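M32 carboxypeptidase (Pyrococcus furiosus, PDB 1KA2) removes amino acids one by one from the C-terminal end of peptides with broad specificity, as a homodimeric, cobalt-dependent metallocarboxypeptidase of the M32 family. Local coordinates at residues K11-K16 with P64-L69; R18-I23 with V55-L60; T427-Q432 with E483-E488; L433-K438 with V491-E496. All coordinates share one frame; numbering follows the deposited sequence.

The four contacts form two separate groups in a largely helical chain. Interactions 1 and 2 share helix 8-36, with centres 12 Å apart; interaction 2 is nested inside the loop that interaction 1 closes, and F66 of one packs against L60 and I20 of the other. Interactions 3 and 4 share helix 421-440, and their segments alternate along the chain; E483 and H436 probably join them by a hydrogen bond. Both lie across the chain's centre from interaction 2, the nearest atoms about 24 Å apart. Interaction 3 comes closer to the metal site, the side chain of L429 lying about 7 Å from that of the ligand E299 and about 13 Å from the bound magnesium.

Interaction 1 (K11-K16 with P64-L69); sequences KQILAK and PEFVNL
I13 and L69 mark the closest backbone approach, 6.5 Å between their CA atoms, where segments 11-16 of helix 8-36 and 64-69 of helix 64-74 run at 144°, their axes 10.0 Å apart at closest approach. Two branched side chains fill this point: I13 and L69 lie side by side, pointing opposite ways, and I13 CG1 rests on L69 CB at 3.6 Å. The other branch of I13 turns to the aromatic ring, CG2 lying 4.0 Å from F66 CE1. F66 reaches across because its CG stands anti to the backbone N (chi1 -164°), and its ring presents an edge to K16 CB and I13 O; it also packs on L90 and I94 of helix 81-99. Further out, K16 runs across L69 with CD 3.7 Å from L69 CD1. The lysine then bends at its last torsion and delivers NZ to E65 OE1, a salt bridge of 2.9 Å that meets the oxygen from above the carboxylate plane. Lysine suits the border: its methylenes line the hydrophobic patch and its ammonium reaches the exposed E65. An apolar centre provides the shape match, and the flanking ion pair adds a polar clamp between the helices.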
loop_
_atom_site.group_PDB
_atom_site.type_symbol
_atom_site.label_atom_id
_atom_site.label_comp_id
_atom_site.label_asym_id
_atom_site.label_seq_id
_atom_site.Cartn_x
_atom_site.Cartn_y
_atom_site.Cartn_z
ATOM N N LYS A 11 -13.629 9.955 -25.381
ATOM C CA LYS A 11 -12.853 8.728 -25.199
ATOM C C LYS A 11 -11.357 9.002 -25.168
ATOM O O LYS A 11 -10.630 8.375 -24.401
ATOM C CB LYS A 11 -13.111 7.723 -26.323
ATOM C CG LYS A 11 -14.496 7.113 -26.404
ATOM C CD LYS A 11 -14.505 6.118 -27.572
ATOM C CE LYS A 11 -15.899 5.753 -28.028
ATOM N NZ LYS A 11 -15.841 4.914 -29.263
ATOM N N GLN A 12 -10.889 9.911 -26.022
ATOM C CA GLN A 12 -9.466 10.233 -26.062
ATOM C C GLN A 12 -9.071 10.796 -24.706
ATOM O O GLN A 12 -7.982 10.547 -24.209
ATOM C CB GLN A 12 -9.158 11.281 -27.136
ATOM C CG GLN A 12 -9.677 10.976 -28.535
ATOM C CD GLN A 12 -9.135 11.952 -29.567
ATOM O OE1 GLN A 12 -7.990 11.830 -30.010
ATOM N NE2 GLN A 12 -9.945 12.940 -29.938
ATOM N N ILE A 13 -9.975 11.565 -24.116
ATOM C CA ILE A 13 -9.732 12.165 -22.819
ATOM C C ILE A 13 -9.647 11.094 -21.742
ATOM O O ILE A 13 -8.685 11.063 -20.969
ATOM C CB ILE A 13 -10.851 13.170 -22.463
ATOM C CG1 ILE A 13 -10.725 14.411 -23.351
ATOM C CG2 ILE A 13 -10.781 13.537 -20.984
ATOM C CD1 ILE A 13 -11.853 15.417 -23.172
ATOM N N LEU A 14 -10.641 10.210 -21.700
ATOM C CA LEU A 14 -10.671 9.146 -20.705
ATOM C C LEU A 14 -9.448 8.237 -20.772
ATOM O O LEU A 14 -8.987 7.743 -19.742
ATOM C CB LEU A 14 -11.954 8.315 -20.841
ATOM C CG LEU A 14 -13.263 9.064 -20.570
ATOM C CD1 LEU A 14 -14.441 8.092 -20.619
ATOM C CD2 LEU A 14 -13.196 9.761 -19.208
ATOM N N ALA A 15 -8.922 8.019 -21.976
ATOM C CA ALA A 15 -7.734 7.186 -22.153
ATOM C C ALA A 15 -6.525 7.869 -21.504
ATOM O O ALA A 15 -5.730 7.221 -20.836
ATOM C CB ALA A 15 -7.468 6.952 -23.636
ATOM N N LYS A 16 -6.378 9.175 -21.709
ATOM C CA LYS A 16 -5.270 9.889 -21.089
ATOM C C LYS A 16 -5.506 9.990 -19.588
ATOM O O LYS A 16 -4.580 9.856 -18.805
ATOM C CB LYS A 16 -5.125 11.294 -21.673
ATOM C CG LYS A 16 -4.634 11.317 -23.101
ATOM C CD LYS A 16 -4.630 12.734 -23.661
ATOM C CE LYS A 16 -3.678 12.839 -24.833
ATOM N NZ LYS A 16 -2.294 12.556 -24.381
ATOM N N PRO A 64 -0.412 20.210 -22.573
ATOM C CA PRO A 64 -1.150 20.844 -23.676
ATOM C C PRO A 64 -2.177 19.919 -24.338
ATOM O O PRO A 64 -3.313 20.321 -24.605
ATOM C CB PRO A 64 -0.040 21.258 -24.636
ATOM C CG PRO A 64 1.096 21.568 -23.706
ATOM C CD PRO A 64 1.038 20.419 -22.725
ATOM N N GLU A 65 -1.771 18.684 -24.598
ATOM C CA GLU A 65 -2.652 17.709 -25.215
ATOM C C GLU A 65 -3.936 17.524 -24.413
ATOM O O GLU A 65 -5.041 17.628 -24.956
ATOM C CB GLU A 65 -1.939 16.368 -25.338
ATOM C CG GLU A 65 -0.761 16.383 -26.278
ATOM C CD GLU A 65 -0.033 15.060 -26.287
ATOM O OE1 GLU A 65 -0.714 14.016 -26.392
ATOM O OE2 GLU A 65 1.214 15.057 -26.191
ATOM N N PHE A 66 -3.788 17.257 -23.120
ATOM C CA PHE A 66 -4.946 17.052 -22.267
ATOM C C PHE A 66 -5.817 18.307 -22.203
ATOM O O PHE A 66 -7.033 18.236 -22.388
ATOM C CB PHE A 66 -4.505 16.649 -20.855
ATOM C CG PHE A 66 -5.609 16.053 -20.023
ATOM C CD1 PHE A 66 -6.085 14.772 -20.287
ATOM C CD2 PHE A 66 -6.192 16.780 -18.999
ATOM C CE1 PHE A 66 -7.128 14.230 -19.540
ATOM C CE2 PHE A 66 -7.231 16.253 -18.254
ATOM C CZ PHE A 66 -7.699 14.974 -18.524
ATOM N N VAL A 67 -5.202 19.455 -21.947
ATOM C CA VAL A 67 -5.967 20.689 -21.872
ATOM C C VAL A 67 -6.667 20.984 -23.198
ATOM O O VAL A 67 -7.840 21.370 -23.203
ATOM C CB VAL A 67 -5.077 21.898 -21.480
ATOM C CG1 VAL A 67 -5.923 23.164 -21.413
ATOM C CG2 VAL A 67 -4.412 21.643 -20.134
ATOM N N ASN A 68 -5.964 20.805 -24.316
ATOM C CA ASN A 68 -6.564 21.053 -25.635
ATOM C C ASN A 68 -7.824 20.201 -25.832
ATOM O O ASN A 68 -8.841 20.689 -26.313
ATOM C CB ASN A 68 -5.567 20.747 -26.775
ATOM C CG ASN A 68 -4.461 21.801 -26.906
ATOM O OD1 ASN A 68 -4.648 22.975 -26.565
ATOM N ND2 ASN A 68 -3.310 21.383 -27.434
ATOM N N LEU A 69 -7.744 18.928 -25.457
ATOM C CA LEU A 69 -8.873 18.012 -25.587
ATOM C C LEU A 69 -10.091 18.463 -24.786
ATOM O O LEU A 69 -11.218 18.430 -25.286
ATOM C CB LEU A 69 -8.465 16.601 -25.148
ATOM C CG LEU A 69 -7.620 15.800 -26.142
ATOM C CD1 LEU A 69 -7.360 14.408 -25.597
ATOM C CD2 LEU A 69 -8.358 15.711 -27.470
#

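Interaction 2 (R18-I23 with V55-L60)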
loop_
_atom_site.group_PDB
_atom_site.type_symbol
_atom_site.label_atom_id
_atom_site.label_comp_id
_atom_site.label_asym_id
_atom_site.label_seq_id
_atom_site.Cartn_x
_atom_site.Cartn_y
_atom_site.Cartn_z
ATOM N N ARG A 18 -6.758 7.934 -17.577
ATOM C CA ARG A 18 -6.422 6.686 -16.894
ATOM C C ARG A 18 -5.079 6.801 -16.166
ATOM O O ARG A 18 -4.945 6.356 -15.031
ATOM C CB ARG A 18 -6.376 5.518 -17.893
ATOM C CG ARG A 18 -7.734 4.969 -18.297
ATOM C CD ARG A 18 -7.674 3.465 -18.414
ATOM N NE ARG A 18 -9.004 2.911 -18.631
ATOM C CZ ARG A 18 -9.266 1.615 -18.747
ATOM N NH1 ARG A 18 -8.289 0.727 -18.666
ATOM N NH2 ARG A 18 -10.508 1.210 -18.934
ATOM N N ARG A 19 -4.093 7.395 -16.839
ATOM C CA ARG A 19 -2.761 7.586 -16.266
ATOM C C ARG A 19 -2.854 8.453 -15.027
ATOM O O ARG A 19 -2.264 8.163 -13.997
ATOM C CB ARG A 19 -1.819 8.284 -17.255
ATOM C CG ARG A 19 -1.008 7.373 -18.110
ATOM C CD ARG A 19 0.058 8.130 -18.854
ATOM N NE ARG A 19 0.890 7.201 -19.612
ATOM C CZ ARG A 19 1.913 7.550 -20.370
ATOM N NH1 ARG A 19 2.244 8.819 -20.486
ATOM N NH2 ARG A 19 2.608 6.621 -21.000
ATOM N N ILE A 20 -3.576 9.551 -15.162
ATOM C CA ILE A 20 -3.752 10.463 -14.054
ATOM C C ILE A 20 -4.464 9.680 -12.955
ATOM O O ILE A 20 -4.076 9.741 -11.788
ATOM C CB ILE A 20 -4.590 11.692 -14.466
ATOM C CG1 ILE A 20 -3.816 12.522 -15.493
ATOM C CG2 ILE A 20 -4.928 12.503 -13.245
ATOM C CD1 ILE A 20 -4.575 13.779 -15.988
ATOM N N TRP A 21 -5.498 8.932 -13.338
ATOM C CA TRP A 21 -6.239 8.137 -12.372
ATOM C C TRP A 21 -5.322 7.129 -11.671
ATOM O O TRP A 21 -5.422 6.928 -10.462
ATOM C CB TRP A 21 -7.399 7.389 -13.051
ATOM C CG TRP A 21 -8.110 6.447 -12.109
ATOM C CD1 TRP A 21 -9.147 6.744 -11.270
ATOM C CD2 TRP A 21 -7.759 5.086 -11.846
ATOM N NE1 TRP A 21 -9.459 5.652 -10.492
ATOM C CE2 TRP A 21 -8.620 4.619 -10.824
ATOM C CE3 TRP A 21 -6.791 4.213 -12.371
ATOM C CZ2 TRP A 21 -8.548 3.312 -10.315
ATOM C CZ3 TRP A 21 -6.715 2.904 -11.860
ATOM C CH2 TRP A 21 -7.590 2.473 -10.840
ATOM N N ALA A 22 -4.426 6.499 -12.421
ATOM C CA ALA A 22 -3.517 5.515 -11.838
ATOM C C ALA A 22 -2.579 6.115 -10.778
ATOM O O ALA A 22 -2.326 5.499 -9.738
ATOM C CB ALA A 22 -2.709 4.844 -12.946
ATOM N N ILE A 23 -2.043 7.303 -11.046
ATOM C CA ILE A 23 -1.174 7.943 -10.068
ATOM C C ILE A 23 -1.993 8.174 -8.794
ATOM O O ILE A 23 -1.492 7.979 -7.689
ATOM C CB ILE A 23 -0.618 9.288 -10.604
ATOM C CG1 ILE A 23 0.289 9.020 -11.805
ATOM C CG2 ILE A 23 0.177 10.013 -9.521
ATOM C CD1 ILE A 23 0.838 10.285 -12.433
ATOM N N VAL A 55 3.783 16.081 -8.260
ATOM C CA VAL A 55 4.265 16.952 -9.317
ATOM C C VAL A 55 4.016 16.299 -10.680
ATOM O O VAL A 55 3.696 16.976 -11.651
ATOM C CB VAL A 55 5.775 17.254 -9.174
ATOM C CG1 VAL A 55 6.281 17.980 -10.415
ATOM C CG2 VAL A 55 6.016 18.114 -7.928
ATOM N N LEU A 56 4.145 14.979 -10.743
ATOM C CA LEU A 56 3.944 14.277 -11.999
ATOM C C LEU A 56 2.486 14.398 -12.400
ATOM O O LEU A 56 2.158 14.697 -13.552
ATOM C CB LEU A 56 4.312 12.795 -11.850
ATOM C CG LEU A 56 4.889 12.069 -13.071
ATOM C CD1 LEU A 56 4.856 10.559 -12.811
ATOM C CD2 LEU A 56 4.100 12.415 -14.326
ATOM N N SER A 57 1.616 14.166 -11.427
ATOM C CA SER A 57 0.178 14.231 -11.633
ATOM C C SER A 57 -0.246 15.592 -12.197
ATOM O O SER A 57 -0.931 15.663 -13.222
ATOM C CB SER A 57 -0.528 13.963 -10.305
ATOM O OG SER A 57 -1.867 13.583 -10.524
ATOM N N HIS A 58 0.167 16.658 -11.513
ATOM C CA HIS A 58 -0.128 18.041 -11.894
ATOM C C HIS A 58 0.378 18.312 -13.309
ATOM O O HIS A 58 -0.267 19.005 -14.095
ATOM C CB HIS A 58 0.561 19.002 -10.906
ATOM C CG HIS A 58 0.381 20.459 -11.229
ATOM N ND1 HIS A 58 -0.812 21.125 -11.044
ATOM C CD2 HIS A 58 1.256 21.382 -11.694
ATOM C CE1 HIS A 58 -0.664 22.396 -11.376
ATOM N NE2 HIS A 58 0.583 22.578 -11.774
ATOM N N GLU A 59 1.548 17.764 -13.618
ATOM C CA GLU A 59 2.150 17.935 -14.927
ATOM C C GLU A 59 1.279 17.305 -16.012
ATOM O O GLU A 59 1.069 17.899 -17.068
ATOM C CB GLU A 59 3.540 17.305 -14.938
ATOM C CG GLU A 59 4.317 17.531 -16.215
ATOM C CD GLU A 59 5.716 16.945 -16.155
ATOM O OE1 GLU A 59 6.521 17.398 -15.304
ATOM O OE2 GLU A 59 6.004 16.030 -16.963
ATOM N N LEU A 60 0.767 16.107 -15.744
ATOM C CA LEU A 60 -0.079 15.398 -16.704
ATOM C C LEU A 60 -1.432 16.088 -16.902
ATOM O O LEU A 60 -1.964 16.140 -18.013
ATOM C CB LEU A 60 -0.304 13.950 -16.239
ATOM C CG LEU A 60 0.891 12.986 -16.239
ATOM C CD1 LEU A 60 0.471 11.634 -15.672
ATOM C CD2 LEU A 60 1.415 12.808 -17.652
HETATM O O HOH W 1 -3.691 12.068 -9.935
#
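R19 and L60 touch through R19 CB and L60 CD1 inside an antiparallel helical hairpin, formed by the successive helices 8-36 and 43-61, but its flat groups turn elsewhere. The guanidinium of R19 leaves the contact for the dimer interface, where it pairs with E59 of the second subunit, and E59 of this chain pairs with R19 of that subunit in return. The indole of W21 lies on the far side of its helix, with R18 O at its edge, in plane; F286 meets it edge-to-face, the ring of H25 meets it at a shallow angle, and R18 makes a cation-pi contact with F286. Segments 18-23 and 55-60 run at 161°, their axes 9.7 Å apart at closest approach, and the contact is largely aliphatic. S57 suits the nearest backbone approach, its CA 6.0 Å from I20 CA, since a small side chain allows the helices to close in; beside its OG a water donates to I20 O at 3.0 Å. I20 and L60 pass head to tail, I20 CG1 3.9 Å from L60 CB. I23 reaches further: its CG1 stands anti to the carbonyl carbon (chi1 -65°), and the extended branch ends between two leucines. The side chains of I23 and L56 are roughly perpendicular, their CD1 atoms 4.0 Å apart, while I23 CD1 meets L60 CD1 more closely, at 3.5 Å.

Interaction 3 (T427-Q432 with E483-E488); sequences TLLSAQ and EDMDAE
Q432 reaches from helix 421-440 into the loop that leads to helix 488-498, and its amide is gripped by three hydrogen bonds. From CB the chain runs straight, with CG anti to the backbone N (chi1 -156°), and CG passes 3.8 Å from E483 OE2. CD carries the amide between the backbone of the loop and the glutamate. Its oxygen, OE1, accepts from D486 N at 2.9 Å, the donor standing above the carbonyl plane. NE2 gives one hydrogen to D484 O over 2.8 Å, nearly straight at 165°; D484 O lies in the plane of the Q432 amide, while NE2 comes from above the D484 carbonyl plane. The other goes to E483 OE2, also at 2.8 Å, more bent, on the anti side but tilted out of the carboxylate plane. That oxygen probably also accepts from H436 NE2. Glutamine suits this buried place because one side chain can donate and accept at once, satisfying the backbone of an irregular segment. Beside it the contact is apolar: L428 CD1 lies 3.9 Å from A487 CB and 4.0 Å from M485 CE, and L429 packs on I297 and S300 of helix 295-309, which carries the metal ligand E299. With its rotation fixed by bonds at both amide atoms, Q432 holds the loop by its backbone, and two donors at E483 OE2, if H436 is one, would stabilise the charged carboxylate.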
loop_
_atom_site.group_PDB
_atom_site.type_symbol
_atom_site.label_atom_id
_atom_site.label_comp_id
_atom_site.label_asym_id
_atom_site.label_seq_id
_atom_site.Cartn_x
_atom_site.Cartn_y
_atom_site.Cartn_z
ATOM N N THR A 427 -23.545 18.043 8.582
ATOM C CA THR A 427 -24.457 17.821 9.714
ATOM C C THR A 427 -25.863 18.248 9.280
ATOM O O THR A 427 -26.826 17.493 9.418
ATOM C CB THR A 427 -24.066 18.669 10.958
ATOM O OG1 THR A 427 -24.288 20.057 10.672
ATOM C CG2 THR A 427 -22.589 18.465 11.309
ATOM N N LEU A 428 -25.969 19.462 8.744
ATOM C CA LEU A 428 -27.257 19.989 8.293
ATOM C C LEU A 428 -27.892 19.055 7.274
ATOM O O LEU A 428 -29.022 18.588 7.453
ATOM C CB LEU A 428 -27.087 21.373 7.665
ATOM C CG LEU A 428 -26.414 22.465 8.514
ATOM C CD1 LEU A 428 -26.714 23.820 7.901
ATOM C CD2 LEU A 428 -26.903 22.425 9.956
ATOM N N LEU A 429 -27.167 18.791 6.195
ATOM C CA LEU A 429 -27.675 17.908 5.166
ATOM C C LEU A 429 -28.115 16.528 5.671
ATOM O O LEU A 429 -28.995 15.905 5.065
ATOM C CB LEU A 429 -26.629 17.717 4.068
ATOM C CG LEU A 429 -26.648 18.728 2.932
ATOM C CD1 LEU A 429 -26.340 20.096 3.493
ATOM C CD2 LEU A 429 -25.634 18.339 1.867
ATOM N N SER A 430 -27.497 16.032 6.745
ATOM C CA SER A 430 -27.856 14.699 7.256
ATOM C C SER A 430 -29.276 14.701 7.815
ATOM O O SER A 430 -29.994 13.688 7.751
ATOM C CB SER A 430 -26.878 14.204 8.342
ATOM O OG SER A 430 -27.039 14.891 9.577
ATOM N N ALA A 431 -29.668 15.852 8.355
ATOM C CA ALA A 431 -31.001 16.034 8.921
ATOM C C ALA A 431 -32.020 16.081 7.786
ATOM O O ALA A 431 -32.997 15.341 7.787
ATOM C CB ALA A 431 -31.057 17.328 9.723
ATOM N N GLN A 432 -31.763 16.943 6.808
ATOM C CA GLN A 432 -32.649 17.104 5.660
ATOM C C GLN A 432 -32.900 15.763 4.967
ATOM O O GLN A 432 -34.036 15.407 4.670
ATOM C CB GLN A 432 -32.031 18.109 4.678
ATOM C CG GLN A 432 -33.034 18.809 3.756
ATOM C CD GLN A 432 -32.412 19.959 2.970
ATOM O OE1 GLN A 432 -31.425 20.561 3.404
ATOM N NE2 GLN A 432 -32.999 20.284 1.821
ATOM N N GLU A 483 -34.952 20.265 -3.756
ATOM C CA GLU A 483 -34.685 21.523 -3.076
ATOM C C GLU A 483 -33.209 21.723 -2.782
ATOM O O GLU A 483 -32.359 20.917 -3.176
ATOM C CB GLU A 483 -35.505 21.622 -1.777
ATOM C CG GLU A 483 -35.538 20.346 -0.944
ATOM C CD GLU A 483 -36.280 20.518 0.368
ATOM O OE1 GLU A 483 -37.376 21.112 0.368
ATOM O OE2 GLU A 483 -35.775 20.049 1.404
ATOM N N ASP A 484 -32.917 22.821 -2.099
ATOM C CA ASP A 484 -31.558 23.172 -1.728
ATOM C C ASP A 484 -31.383 22.934 -0.233
ATOM O O ASP A 484 -32.350 22.660 0.478
ATOM C CB ASP A 484 -31.304 24.646 -2.052
ATOM C CG ASP A 484 -31.372 24.933 -3.534
ATOM O OD1 ASP A 484 -30.344 24.769 -4.222
ATOM O OD2 ASP A 484 -32.458 25.312 -4.014
ATOM N N MET A 485 -30.146 23.032 0.239
ATOM C CA MET A 485 -29.873 22.841 1.650
ATOM C C MET A 485 -30.695 23.862 2.432
ATOM O O MET A 485 -30.874 24.995 1.988
ATOM C CB MET A 485 -28.375 23.044 1.935
ATOM C CG MET A 485 -28.008 22.955 3.409
ATOM S SD MET A 485 -26.242 23.129 3.730
ATOM C CE MET A 485 -26.112 24.861 4.097
ATOM N N ASP A 486 -31.208 23.444 3.581
ATOM C CA ASP A 486 -31.989 24.321 4.445
ATOM C C ASP A 486 -31.754 23.926 5.892
ATOM O O ASP A 486 -32.227 22.886 6.357
ATOM C CB ASP A 486 -33.479 24.235 4.118
ATOM C CG ASP A 486 -34.344 24.931 5.161
ATOM O OD1 ASP A 486 -34.029 26.079 5.547
ATOM O OD2 ASP A 486 -35.346 24.328 5.592
ATOM N N ALA A 487 -31.012 24.766 6.597
ATOM C CA ALA A 487 -30.677 24.524 7.990
ATOM C C ALA A 487 -31.865 24.146 8.863
ATOM O O ALA A 487 -31.700 23.455 9.866
ATOM C CB ALA A 487 -29.990 25.748 8.561
ATOM N N GLU A 488 -33.059 24.597 8.485
ATOM C CA GLU A 488 -34.275 24.323 9.258
ATOM C C GLU A 488 -34.475 22.872 9.694
ATOM O O GLU A 488 -34.948 22.622 10.806
ATOM C CB GLU A 488 -35.513 24.786 8.482
ATOM C CG GLU A 488 -35.708 26.298 8.435
ATOM C CD GLU A 488 -35.842 26.905 9.819
ATOM O OE1 GLU A 488 -36.488 26.269 10.683
ATOM O OE2 GLU A 488 -35.310 28.017 10.038
HETATM O O HOH W 2 -30.837 21.020 8.059
#

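Interaction 4 (L433-K438 with V491-E496)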
loop_
_atom_site.group_PDB
_atom_site.type_symbol
_atom_site.label_atom_id
_atom_site.label_comp_id
_atom_site.label_asym_id
_atom_site.label_seq_id
_atom_site.Cartn_x
_atom_site.Cartn_y
_atom_site.Cartn_z
ATOM N N LEU A 433 -31.827 15.025 4.708
ATOM C CA LEU A 433 -31.943 13.731 4.060
ATOM C C LEU A 433 -32.793 12.776 4.870
ATOM O O LEU A 433 -33.512 11.954 4.308
ATOM C CB LEU A 433 -30.552 13.120 3.830
ATOM C CG LEU A 433 -29.720 13.844 2.769
ATOM C CD1 LEU A 433 -28.353 13.176 2.576
ATOM C CD2 LEU A 433 -30.525 13.853 1.470
ATOM N N TYR A 434 -32.695 12.871 6.192
ATOM C CA TYR A 434 -33.463 11.996 7.075
ATOM C C TYR A 434 -34.964 12.124 6.846
ATOM O O TYR A 434 -35.671 11.118 6.766
ATOM C CB TYR A 434 -33.160 12.294 8.550
ATOM C CG TYR A 434 -34.208 11.738 9.493
ATOM C CD1 TYR A 434 -34.430 10.357 9.595
ATOM C CD2 TYR A 434 -35.019 12.594 10.248
ATOM C CE1 TYR A 434 -35.440 9.841 10.425
ATOM C CE2 TYR A 434 -36.026 12.094 11.074
ATOM C CZ TYR A 434 -36.231 10.720 11.160
ATOM O OH TYR A 434 -37.217 10.239 11.991
ATOM N N TYR A 435 -35.446 13.360 6.750
ATOM C CA TYR A 435 -36.873 13.602 6.543
ATOM C C TYR A 435 -37.339 13.205 5.153
ATOM O O TYR A 435 -38.481 12.795 4.976
ATOM C CB TYR A 435 -37.215 15.066 6.837
ATOM C CG TYR A 435 -37.153 15.371 8.321
ATOM C CD1 TYR A 435 -36.222 16.271 8.835
ATOM C CD2 TYR A 435 -37.975 14.692 9.220
ATOM C CE1 TYR A 435 -36.105 16.484 10.212
ATOM C CE2 TYR A 435 -37.865 14.896 10.598
ATOM C CZ TYR A 435 -36.924 15.788 11.088
ATOM O OH TYR A 435 -36.778 15.944 12.452
ATOM N N HIS A 436 -36.456 13.313 4.169
ATOM C CA HIS A 436 -36.816 12.925 2.819
ATOM C C HIS A 436 -36.908 11.405 2.701
ATOM O O HIS A 436 -37.740 10.882 1.953
ATOM C CB HIS A 436 -35.803 13.486 1.828
ATOM C CG HIS A 436 -36.016 14.936 1.523
ATOM N ND1 HIS A 436 -36.985 15.374 0.645
ATOM C CD2 HIS A 436 -35.429 16.049 2.022
ATOM C CE1 HIS A 436 -36.986 16.694 0.619
ATOM N NE2 HIS A 436 -36.053 17.130 1.446
ATOM N N ILE A 437 -36.067 10.692 3.444
ATOM C CA ILE A 437 -36.114 9.237 3.394
ATOM C C ILE A 437 -37.251 8.769 4.297
ATOM O O ILE A 437 -37.894 7.754 4.028
ATOM C CB ILE A 437 -34.770 8.583 3.847
ATOM C CG1 ILE A 437 -34.834 7.069 3.622
ATOM C CG2 ILE A 437 -34.498 8.874 5.309
ATOM C CD1 ILE A 437 -33.549 6.345 3.909
ATOM N N LYS A 438 -37.498 9.531 5.359
ATOM C CA LYS A 438 -38.557 9.221 6.313
ATOM C C LYS A 438 -39.899 9.226 5.581
ATOM O O LYS A 438 -40.878 8.647 6.053
ATOM C CB LYS A 438 -38.556 10.262 7.437
ATOM C CG LYS A 438 -39.474 9.945 8.582
ATOM C CD LYS A 438 -39.086 8.656 9.278
ATOM C CE LYS A 438 -40.019 8.388 10.442
ATOM N NZ LYS A 438 -39.725 7.098 11.123
ATOM N N VAL A 491 -32.606 21.806 12.815
ATOM C CA VAL A 491 -33.240 22.348 14.016
ATOM C C VAL A 491 -34.416 21.481 14.482
ATOM O O VAL A 491 -34.567 21.215 15.676
ATOM C CB VAL A 491 -33.733 23.795 13.780
ATOM C CG1 VAL A 491 -34.398 24.327 15.045
ATOM C CG2 VAL A 491 -32.556 24.689 13.387
ATOM N N ARG A 492 -35.246 21.036 13.541
ATOM C CA ARG A 492 -36.379 20.192 13.894
ATOM C C ARG A 492 -35.851 18.868 14.415
ATOM O O ARG A 492 -36.278 18.397 15.470
ATOM C CB ARG A 492 -37.272 19.928 12.687
ATOM C CG ARG A 492 -38.572 19.227 13.063
ATOM C CD ARG A 492 -39.239 18.563 11.867
ATOM N NE ARG A 492 -39.188 19.398 10.670
ATOM C CZ ARG A 492 -39.847 19.138 9.546
ATOM N NH1 ARG A 492 -40.620 18.058 9.466
ATOM N NH2 ARG A 492 -39.728 19.954 8.502
ATOM N N TRP A 493 -34.922 18.263 13.672
ATOM C CA TRP A 493 -34.334 16.992 14.095
ATOM C C TRP A 493 -33.942 17.102 15.575
ATOM O O TRP A 493 -34.365 16.297 16.403
ATOM C CB TRP A 493 -33.094 16.650 13.242
ATOM C CG TRP A 493 -32.394 15.354 13.664
ATOM C CD1 TRP A 493 -32.906 14.088 13.596
ATOM C CD2 TRP A 493 -31.092 15.226 14.263
ATOM N NE1 TRP A 493 -32.013 13.182 14.120
ATOM C CE2 TRP A 493 -30.891 13.851 14.536
ATOM C CE3 TRP A 493 -30.078 16.138 14.598
ATOM C CZ2 TRP A 493 -29.720 13.365 15.128
ATOM C CZ3 TRP A 493 -28.915 15.657 15.187
ATOM C CH2 TRP A 493 -28.747 14.281 15.445
ATOM N N VAL A 494 -33.152 18.116 15.904
ATOM C CA VAL A 494 -32.709 18.327 17.278
ATOM C C VAL A 494 -33.876 18.518 18.247
ATOM O O VAL A 494 -33.894 17.923 19.324
ATOM C CB VAL A 494 -31.775 19.557 17.369
ATOM C CG1 VAL A 494 -31.442 19.875 18.822
ATOM C CG2 VAL A 494 -30.507 19.284 16.593
ATOM N N LYS A 495 -34.838 19.359 17.865
ATOM C CA LYS A 495 -36.015 19.628 18.697
ATOM C C LYS A 495 -36.778 18.344 18.993
ATOM O O LYS A 495 -37.090 18.031 20.145
ATOM C CB LYS A 495 -36.948 20.631 17.988
ATOM C CG LYS A 495 -38.431 20.574 18.405
ATOM C CD LYS A 495 -39.202 19.477 17.648
ATOM C CE LYS A 495 -40.706 19.466 17.952
ATOM N NZ LYS A 495 -41.073 18.992 19.325
ATOM N N GLU A 496 -37.068 17.613 17.926
ATOM C CA GLU A 496 -37.805 16.359 17.976
ATOM C C GLU A 496 -37.032 15.263 18.707
ATOM O O GLU A 496 -37.602 14.245 19.101
ATOM C CB GLU A 496 -38.105 15.936 16.538
ATOM C CG GLU A 496 -38.857 14.636 16.348
ATOM C CD GLU A 496 -39.019 14.305 14.871
ATOM O OE1 GLU A 496 -39.533 15.168 14.120
ATOM O OE2 GLU A 496 -38.628 13.193 14.460
#
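Y435 carries this contact, its ring projecting from helix 421-440 toward helix 488-498 in an all-helical corner of the M32 fold; the directions of segments 433-438 and 491-496 differ by 77°. One face of the ring receives CD2 of its neighbour Y434, over the centre; the opposite face carries the guanidinium of R492, stacked flat with planes 26° apart. This is a cation-pi contact, R492 CZ lying 4.5 Å from the ring centroid almost on its normal. Arginine manages it because its chain folds back at chi3 (-42°). Y434 meets W493 differently: the indole turns its edge to the tyrosine face in an offset edge-to-face pair, the Y434 ring 5.9 Å from the five-membered ring of W493 between centroids. The hydroxyl of Y434 is taken by E445. Tyrosine suits position 435 for combining a broad stacking surface with a polar tip. That tip lies against the backbone of W493, Y435 OH to W493 CA 3.1 Å, and donates a weak hydrogen bond of 3.3 Å from Y435 OH to E496 OE1.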